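Local coordinates for protein pyridine nucleotide-disulphide oxidoreductase dimerisation region (Escherichia coli BL21, PDB 6KYY) that probably helps the bacterium resist reactive chlorine stress as an FAD-containing flavoprotein disulfide reductase that also binds copper(II), at residues Ile410-Met415 with Ser435-Leu440. Residues are numbered along the deposited sequence; the frame is centred on the assembly and turned at random.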
loop_
_atom_site.group_PDB
_atom_site.type_symbol
_atom_site.label_atom_id
_atom_site.label_comp_id
_atom_site.label_asym_id
_atom_site.label_seq_id
_atom_site.Cartn_x
_atom_site.Cartn_y
_atom_site.Cartn_z
ATOM N N ILE B 410 -0.952 -0.199 -7.614
ATOM C CA ILE B 410 -1.231 -0.715 -8.951
ATOM C C ILE B 410 -2.720 -0.981 -9.117
ATOM O O ILE B 410 -3.251 -0.917 -10.233
ATOM C CB ILE B 410 -0.389 -1.978 -9.230
ATOM C CG1 ILE B 410 -0.464 -2.364 -10.710
ATOM C CG2 ILE B 410 -0.838 -3.136 -8.352
ATOM C CD1 ILE B 410 0.237 -1.391 -11.633
ATOM N N ASN B 411 -3.421 -1.271 -8.018
ATOM C CA ASN B 411 -4.868 -1.415 -8.073
ATOM C C ASN B 411 -5.565 -0.086 -8.332
ATOM O O ASN B 411 -6.702 -0.083 -8.816
ATOM C CB ASN B 411 -5.385 -2.038 -6.774
ATOM C CG ASN B 411 -4.725 -3.369 -6.463
ATOM O OD1 ASN B 411 -4.919 -4.355 -7.175
ATOM N ND2 ASN B 411 -3.945 -3.406 -5.389
ATOM N N ILE B 412 -4.916 1.038 -8.021
ATOM C CA ILE B 412 -5.479 2.341 -8.365
ATOM C C ILE B 412 -5.404 2.569 -9.869
ATOM O O ILE B 412 -6.354 3.066 -10.485
ATOM C CB ILE B 412 -4.759 3.464 -7.595
ATOM C CG1 ILE B 412 -4.916 3.277 -6.087
ATOM C CG2 ILE B 412 -5.290 4.825 -8.016
ATOM C CD1 ILE B 412 -4.389 4.435 -5.270
ATOM N N VAL B 413 -4.271 2.217 -10.482
ATOM C CA VAL B 413 -4.115 2.390 -11.922
ATOM C C VAL B 413 -5.082 1.487 -12.678
ATOM O O VAL B 413 -5.694 1.902 -13.668
ATOM C CB VAL B 413 -2.655 2.127 -12.332
ATOM C CG1 VAL B 413 -2.492 2.252 -13.838
ATOM C CG2 VAL B 413 -1.720 3.084 -11.606
ATOM N N LYS B 414 -5.236 0.242 -12.221
ATOM C CA LYS B 414 -6.175 -0.674 -12.861
ATOM C C LYS B 414 -7.608 -0.175 -12.745
ATOM O O LYS B 414 -8.443 -0.476 -13.606
ATOM C CB LYS B 414 -6.045 -2.066 -12.243
ATOM C CG LYS B 414 -6.839 -3.144 -12.957
ATOM C CD LYS B 414 -7.816 -3.822 -12.014
ATOM C CE LYS B 414 -8.218 -5.184 -12.543
ATOM N NZ LYS B 414 -8.549 -5.125 -13.992
ATOM N N MET B 415 -7.905 0.593 -11.696
ATOM C CA MET B 415 -9.258 1.094 -11.480
ATOM C C MET B 415 -9.725 1.951 -12.652
ATOM O O MET B 415 -10.719 1.633 -13.315
ATOM C CB MET B 415 -9.308 1.889 -10.176
ATOM C CG MET B 415 -9.677 1.075 -8.957
ATOM S SD MET B 415 -11.450 0.795 -8.839
ATOM C CE MET B 415 -11.469 -0.821 -8.072
ATOM N N SER B 435 2.466 9.471 0.866
ATOM C CA SER B 435 2.078 8.179 0.322
ATOM C C SER B 435 2.917 7.879 -0.909
ATOM O O SER B 435 3.634 8.737 -1.430
ATOM C CB SER B 435 0.585 8.138 -0.032
ATOM O OG SER B 435 0.376 8.447 -1.400
ATOM N N MET B 436 2.832 6.632 -1.361
ATOM C CA MET B 436 3.390 6.253 -2.649
ATOM C C MET B 436 2.364 6.362 -3.766
ATOM O O MET B 436 2.739 6.550 -4.929
ATOM C CB MET B 436 3.944 4.828 -2.585
ATOM C CG MET B 436 5.007 4.620 -1.529
ATOM S SD MET B 436 6.481 5.592 -1.869
ATOM C CE MET B 436 6.986 4.910 -3.441
ATOM N N SER B 437 1.076 6.258 -3.432
ATOM C CA SER B 437 0.032 6.439 -4.434
ATOM C C SER B 437 -0.052 7.887 -4.896
ATOM O O SER B 437 -0.451 8.150 -6.036
ATOM C CB SER B 437 -1.316 5.982 -3.876
ATOM O OG SER B 437 -1.188 4.763 -3.163
ATOM N N GLU B 438 0.320 8.834 -4.030
ATOM C CA GLU B 438 0.265 10.244 -4.394
ATOM C C GLU B 438 1.243 10.596 -5.503
ATOM O O GLU B 438 1.023 11.578 -6.218
ATOM C CB GLU B 438 0.544 11.118 -3.171
ATOM C CG GLU B 438 1.986 11.067 -2.706
ATOM C CD GLU B 438 2.374 12.254 -1.858
ATOM O OE1 GLU B 438 1.921 13.377 -2.161
ATOM O OE2 GLU B 438 3.136 12.065 -0.888
ATOM N N SER B 439 2.316 9.817 -5.667
ATOM C CA SER B 439 3.278 10.099 -6.726
ATOM C C SER B 439 2.652 9.988 -8.108
ATOM O O SER B 439 3.226 10.497 -9.077
ATOM C CB SER B 439 4.477 9.159 -6.614
ATOM O OG SER B 439 4.068 7.804 -6.634
ATOM N N LEU B 440 1.491 9.338 -8.220
ATOM C CA LEU B 440 0.746 9.358 -9.472
ATOM C C LEU B 440 0.322 10.770 -9.856
ATOM O O LEU B 440 0.061 11.028 -11.035
ATOM C CB LEU B 440 -0.479 8.444 -9.373
ATOM C CG LEU B 440 -0.197 6.944 -9.243
ATOM C CD1 LEU B 440 -1.461 6.183 -8.865
ATOM C CD2 LEU B 440 0.402 6.390 -10.527
#
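In the dimerisation domain of this pyridine nucleotide-disulphide oxidoreductase, helix 406-418 packs against residues 437-440, which lead into the chain's last helix, 439-443, through Ile412, Val413, Ser437 and Leu440. No hydrogen bond crosses between the two segments, and the buried contact rests on van der Waals contact of three branched aliphatic side chains and the CB of a serine. CG1 of Ile412 lies beside its own backbone N (chi1 -61°) and the chain runs on extended, carrying CD1 to Ser437, where it meets CB at 3.7 Å. The second branch of Ile412, CG2, touches Leu440 CD1 at 4.2 Å. That same methyl of Leu440 also faces Val413 CG2, which lies 4.1 Å from Leu440 CD2 as well, so the forked end of the leucine spans two consecutive residues of the helix. Val413, short and beta-branched, also packs on strands 345-349 and 396-402 of the domain's antiparallel sheet and thus joins sheet to helix. A small serine suits position 437, because its CB packs against the isoleucine methyl while its OG hydrogen-bonds to Glu408 of the second subunit. In residues 435-438 an ST motif shapes the chain: Ser435 OG accepts from Glu438 N at 2.7 Å. In return Glu438 OE2 accepts a hydrogen bond from the backbone N-H of Ser435 (N to OE2 3.2 Å), approached from above the carboxylate plane, and it also hydrogen-bonds to ND1 of His433, the probable proton acceptor of the active site.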